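Local coordinates for nitroreductase family protein (Lactobacillus plantarum, PDB 4QLX) that probably catalyses the FMN-dependent, NADH-driven reduction of an enone oxo fatty acid to 10-oxooctadecanoate, a step in the saturation of polyunsaturated fatty acids, at residues 10-14 against 15-19; 139-142 against 143-147. One frame throughout, in Å; residues are numbered along the deposited sequence.

Contact 1: residues 10-14 against 15-19; sequences LVNND and LADVM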
# COMPACT_ATOMS: atom_id res chain seq x y z
N LEU A 10 7.66 13.33 11.67
CA LEU A 10 8.42 12.44 10.79
C LEU A 10 9.88 12.87 10.74
O LEU A 10 10.18 13.89 10.13
CB LEU A 10 7.83 12.43 9.38
CG LEU A 10 6.36 12.05 9.23
CD1 LEU A 10 6.04 11.76 7.77
CD2 LEU A 10 6.03 10.84 10.10
N VAL A 11 10.79 12.11 11.35
CA VAL A 11 12.19 12.52 11.38
C VAL A 11 12.91 12.26 10.03
O VAL A 11 13.93 12.88 9.75
CB VAL A 11 12.95 11.81 12.52
CG1 VAL A 11 13.17 10.34 12.22
CG2 VAL A 11 14.28 12.52 12.80
N ASN A 12 12.38 11.36 9.21
CA ASN A 12 12.80 11.31 7.82
C ASN A 12 11.59 11.64 6.96
O ASN A 12 10.73 10.80 6.72
CB ASN A 12 13.40 9.94 7.46
CG ASN A 12 13.92 9.88 6.03
OD1 ASN A 12 13.86 10.86 5.29
ND2 ASN A 12 14.44 8.72 5.63
N ASN A 13 11.52 12.89 6.53
CA ASN A 13 10.37 13.40 5.79
C ASN A 13 10.67 13.56 4.31
O ASN A 13 9.94 14.22 3.58
CB ASN A 13 9.91 14.72 6.40
CG ASN A 13 8.54 15.13 5.93
OD1 ASN A 13 7.61 14.33 5.93
ND2 ASN A 13 8.41 16.38 5.50
N ASP A 14 11.77 12.94 3.87
CA ASP A 14 12.18 12.91 2.46
C ASP A 14 11.48 11.75 1.73
O ASP A 14 11.90 10.61 1.86
CB ASP A 14 13.72 12.78 2.39
CG ASP A 14 14.26 12.78 0.96
OD1 ASP A 14 13.51 12.49 0.00
OD2 ASP A 14 15.47 13.04 0.79
N LEU A 15 10.43 12.05 0.96
CA LEU A 15 9.63 11.00 0.33
C LEU A 15 10.45 10.06 -0.56
O LEU A 15 10.31 8.84 -0.48
CB LEU A 15 8.49 11.63 -0.49
CG LEU A 15 7.48 10.67 -1.15
CD1 LEU A 15 6.14 11.32 -1.21
CD2 LEU A 15 7.89 10.28 -2.57
N ALA A 16 11.29 10.64 -1.40
CA ALA A 16 12.10 9.86 -2.33
C ALA A 16 13.01 8.88 -1.58
O ALA A 16 13.10 7.70 -1.91
CB ALA A 16 12.91 10.77 -3.23
N ASP A 17 13.66 9.38 -0.54
CA ASP A 17 14.52 8.52 0.26
C ASP A 17 13.71 7.45 0.99
O ASP A 17 14.07 6.28 1.00
CB ASP A 17 15.33 9.34 1.27
CG ASP A 17 16.31 8.48 2.06
OD1 ASP A 17 17.25 7.94 1.46
OD2 ASP A 17 16.13 8.34 3.29
N VAL A 18 12.60 7.86 1.60
CA VAL A 18 11.78 6.91 2.34
C VAL A 18 11.29 5.79 1.44
O VAL A 18 11.49 4.61 1.74
CB VAL A 18 10.59 7.61 3.02
CG1 VAL A 18 9.57 6.58 3.51
CG2 VAL A 18 11.08 8.46 4.17
N MET A 19 10.69 6.15 0.31
CA MET A 19 10.08 5.16 -0.59
C MET A 19 11.05 4.43 -1.52
O MET A 19 10.92 3.22 -1.72
CB MET A 19 8.98 5.85 -1.44
CG MET A 19 8.21 4.90 -2.35
SD MET A 19 6.95 5.80 -3.32
CE MET A 19 6.12 6.70 -2.01

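Contact 2: residues 139-142 against 143-147; sequences FLKF and DATID. With KTC (10-oxooctadecanoic acid), chain D.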
# COMPACT_ATOMS: atom_id res chain seq x y z
N PHE A 139 -15.41 -12.83 -1.21
CA PHE A 139 -15.32 -11.44 -1.62
C PHE A 139 -15.12 -10.47 -0.46
O PHE A 139 -14.48 -9.44 -0.63
CB PHE A 139 -16.56 -11.02 -2.40
CG PHE A 139 -16.40 -9.69 -3.08
CD1 PHE A 139 -15.70 -9.58 -4.27
CD2 PHE A 139 -16.91 -8.53 -2.50
CE1 PHE A 139 -15.53 -8.36 -4.90
CE2 PHE A 139 -16.74 -7.30 -3.11
CZ PHE A 139 -16.05 -7.21 -4.31
N LEU A 140 -15.68 -10.76 0.70
CA LEU A 140 -15.42 -9.94 1.87
C LEU A 140 -13.97 -10.09 2.30
O LEU A 140 -13.37 -9.15 2.80
CB LEU A 140 -16.35 -10.33 3.03
CG LEU A 140 -17.85 -10.05 2.85
CD1 LEU A 140 -18.63 -10.58 4.04
CD2 LEU A 140 -18.08 -8.56 2.68
N LYS A 141 -13.41 -11.29 2.14
CA LYS A 141 -12.02 -11.54 2.50
C LYS A 141 -11.09 -10.79 1.54
O LYS A 141 -10.10 -10.19 1.95
CB LYS A 141 -11.73 -13.05 2.50
CG LYS A 141 -10.26 -13.38 2.50
CD LYS A 141 -9.99 -14.88 2.38
CE LYS A 141 -8.52 -15.14 2.09
NZ LYS A 141 -8.16 -16.59 2.15
N PHE A 142 -11.44 -10.82 0.26
CA PHE A 142 -10.74 -10.09 -0.79
C PHE A 142 -10.75 -8.59 -0.52
O PHE A 142 -9.70 -7.93 -0.57
CB PHE A 142 -11.40 -10.42 -2.14
CG PHE A 142 -10.98 -9.52 -3.27
CD1 PHE A 142 -9.79 -9.76 -3.96
CD2 PHE A 142 -11.78 -8.47 -3.68
CE1 PHE A 142 -9.41 -8.95 -5.02
CE2 PHE A 142 -11.40 -7.65 -4.74
CZ PHE A 142 -10.21 -7.90 -5.41
N ASP A 143 -11.93 -8.06 -0.22
CA ASP A 143 -12.10 -6.65 0.14
C ASP A 143 -11.24 -6.29 1.35
O ASP A 143 -10.51 -5.29 1.35
CB ASP A 143 -13.58 -6.36 0.41
CG ASP A 143 -13.84 -4.94 0.88
OD1 ASP A 143 -13.75 -4.66 2.11
OD2 ASP A 143 -14.19 -4.09 0.02
N ALA A 144 -11.33 -7.09 2.40
CA ALA A 144 -10.60 -6.77 3.61
C ALA A 144 -9.09 -6.90 3.35
O ALA A 144 -8.30 -6.13 3.89
CB ALA A 144 -11.04 -7.67 4.76
N THR A 145 -8.70 -7.86 2.51
CA THR A 145 -7.27 -8.07 2.21
C THR A 145 -6.66 -6.84 1.51
O THR A 145 -5.55 -6.42 1.83
CB THR A 145 -7.04 -9.34 1.33
OG1 THR A 145 -7.40 -10.52 2.07
CG2 THR A 145 -5.59 -9.46 0.88
N ILE A 146 -7.40 -6.24 0.59
CA ILE A 146 -6.92 -5.03 -0.05
C ILE A 146 -6.68 -3.88 0.94
O ILE A 146 -5.63 -3.28 0.93
CB ILE A 146 -7.88 -4.54 -1.15
CG1 ILE A 146 -8.03 -5.59 -2.24
CG2 ILE A 146 -7.38 -3.24 -1.75
CD1 ILE A 146 -9.06 -5.22 -3.32
N ASP A 147 -7.67 -3.60 1.80
CA ASP A 147 -7.50 -2.57 2.85
C ASP A 147 -6.25 -2.83 3.72
O ASP A 147 -5.50 -1.92 4.06
CB ASP A 147 -8.73 -2.51 3.76
CG ASP A 147 -9.99 -1.97 3.07
OD1 ASP A 147 -9.94 -1.56 1.88
OD2 ASP A 147 -11.04 -1.96 3.75
O1 KTC D . -17.24 13.32 -2.99
C17 KTC D . -18.32 13.20 -2.43
O KTC D . -19.32 14.04 -2.71
C16 KTC D . -18.52 12.09 -1.42
C15 KTC D . -17.62 10.94 -1.82
C14 KTC D . -18.41 9.66 -1.89
C13 KTC D . -17.93 8.73 -0.79
C12 KTC D . -17.23 7.53 -1.40
C11 KTC D . -18.24 6.44 -1.71
C10 KTC D . -17.57 5.10 -1.47
C9 KTC D . -17.10 4.50 -2.78
C8 KTC D . -16.26 3.30 -2.45
O2 KTC D . -15.32 3.42 -1.67
C7 KTC D . -16.60 1.98 -3.11
C6 KTC D . -15.54 0.95 -2.75
C5 KTC D . -15.55 -0.21 -3.73
C4 KTC D . -16.38 -1.35 -3.18
C3 KTC D . -16.42 -2.53 -4.16
C2 KTC D . -17.58 -3.46 -3.82
C1 KTC D . -17.66 -3.68 -2.31
C KTC D . -18.71 -4.69 -1.92
O HOH W 1 -14.63 -6.85 3.84

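Contact 1: residues 10-14 against 15-19
Asp-14 caps the N-terminus of the helix that starts at Leu-15: its OD1 accepts from Asp-17 N at 3.2 Å. The N-H points almost straight at the oxygen, 173° at the hydrogen, yet it arrives from above the carboxylate plane, 71° out of it. With Asp-14 CG anti to its N (chi1 -179°), the carboxylate is carried forward over the first turn, where that CG rests 3.6 Å from Asp-17 CB. Behind it the first helical bond closes, Val-18 N to Asp-14 O at 2.8 Å.

A second polar link comes from Asn-12. Its ND2 donates to Asp-17 OD2 at 2.9 Å, with the acceptor close to the amide plane and the anti lone pair of the carboxylate in use. The other carboxylate oxygen, Asp-17 OD1, accepts a hydrogen bond from Asn-21 ND2, so both ends of this group have partners. Val-18 CG2 lies 3.5 Å from Asn-12 O and also packs against the side-chain amide, 3.7 Å from Asn-12 ND2.

What positions Asn-12 is an Asx turn: its OD1 accepts from Asp-14 N at 3.3 Å, so one amide spans the loop and the helix start. Asp-14 OD1 also accepts from Asn-13 ND2 of the second subunit, which makes the cap part of the dimer interface. Within the chain, helix 15-20 lies against the C-terminal part of helix 137-161, with Val-18 on Leu-157 and Arg-160 bonded to the carbonyls of Asp-17 and Val-18.

Contact 2: residues 139-142 against 143-147
Lys-141 O is gripped twice by one residue: Thr-145 N donates to it at 2.8 Å and Thr-145 OG1 at 2.7 Å, from opposite faces of the carbonyl plane. The threonine reaches back because OG1 sits anti to its own carbonyl carbon (chi1 -66°), which satisfies the hydroxyl within the helix. One residue along, Ile-146 CD1 lies over a face of the Phe-142 ring, 4.0 Å from the centroid and 28° off the normal, a CH-pi contact. An alanine in place of Phe-142 would probably leave Ile-146 CD1 without its aromatic cover and open a gap beside Lys-141 of the second subunit.

These are i to i+4 pairs on helix 137-161 of the nitroreductase fold, in which the FMN sites lie at the dimer interface; Ile-146 itself touches FMN. On another side of the helix, a water donates to both Leu-140 O, at 2.8 Å, and Asp-143 OD1, at 2.9 Å, while Tyr-132 bonds Asp-143 OD2. The Phe-139 ring turns its edge to the end of the bound 10-oxooctadecanoic acid, Phe-139 CE2 standing 3.5 Å from terminal carbon C, and meets Phe-174 of the second subunit edge-to-face.

Overall arrangement
Contact 1 precedes contact 2 along the chain, and their centres lie 29 Å apart, with about 16 Å between nearest atoms, so they do not touch. Helix 137-161 connects them: contact 2 occupies its N-terminal part, whereas Leu-157, Arg-160 and Ala-161 near its other end receive the segments of contact 1. Neither contact includes a strand of the antiparallel sheet. Both reach the second subunit, contact 2 from helix 137-161 itself and contact 1 from the loop and helix 15-20 packed against that helix's far end. Their relations to the ligands differ: in contact 2 Phe-139 touches the fatty acid, and Ile-146 and Asp-147 touch FMN, while the side chain of Val-18 is about 12 Å from a bound FMN.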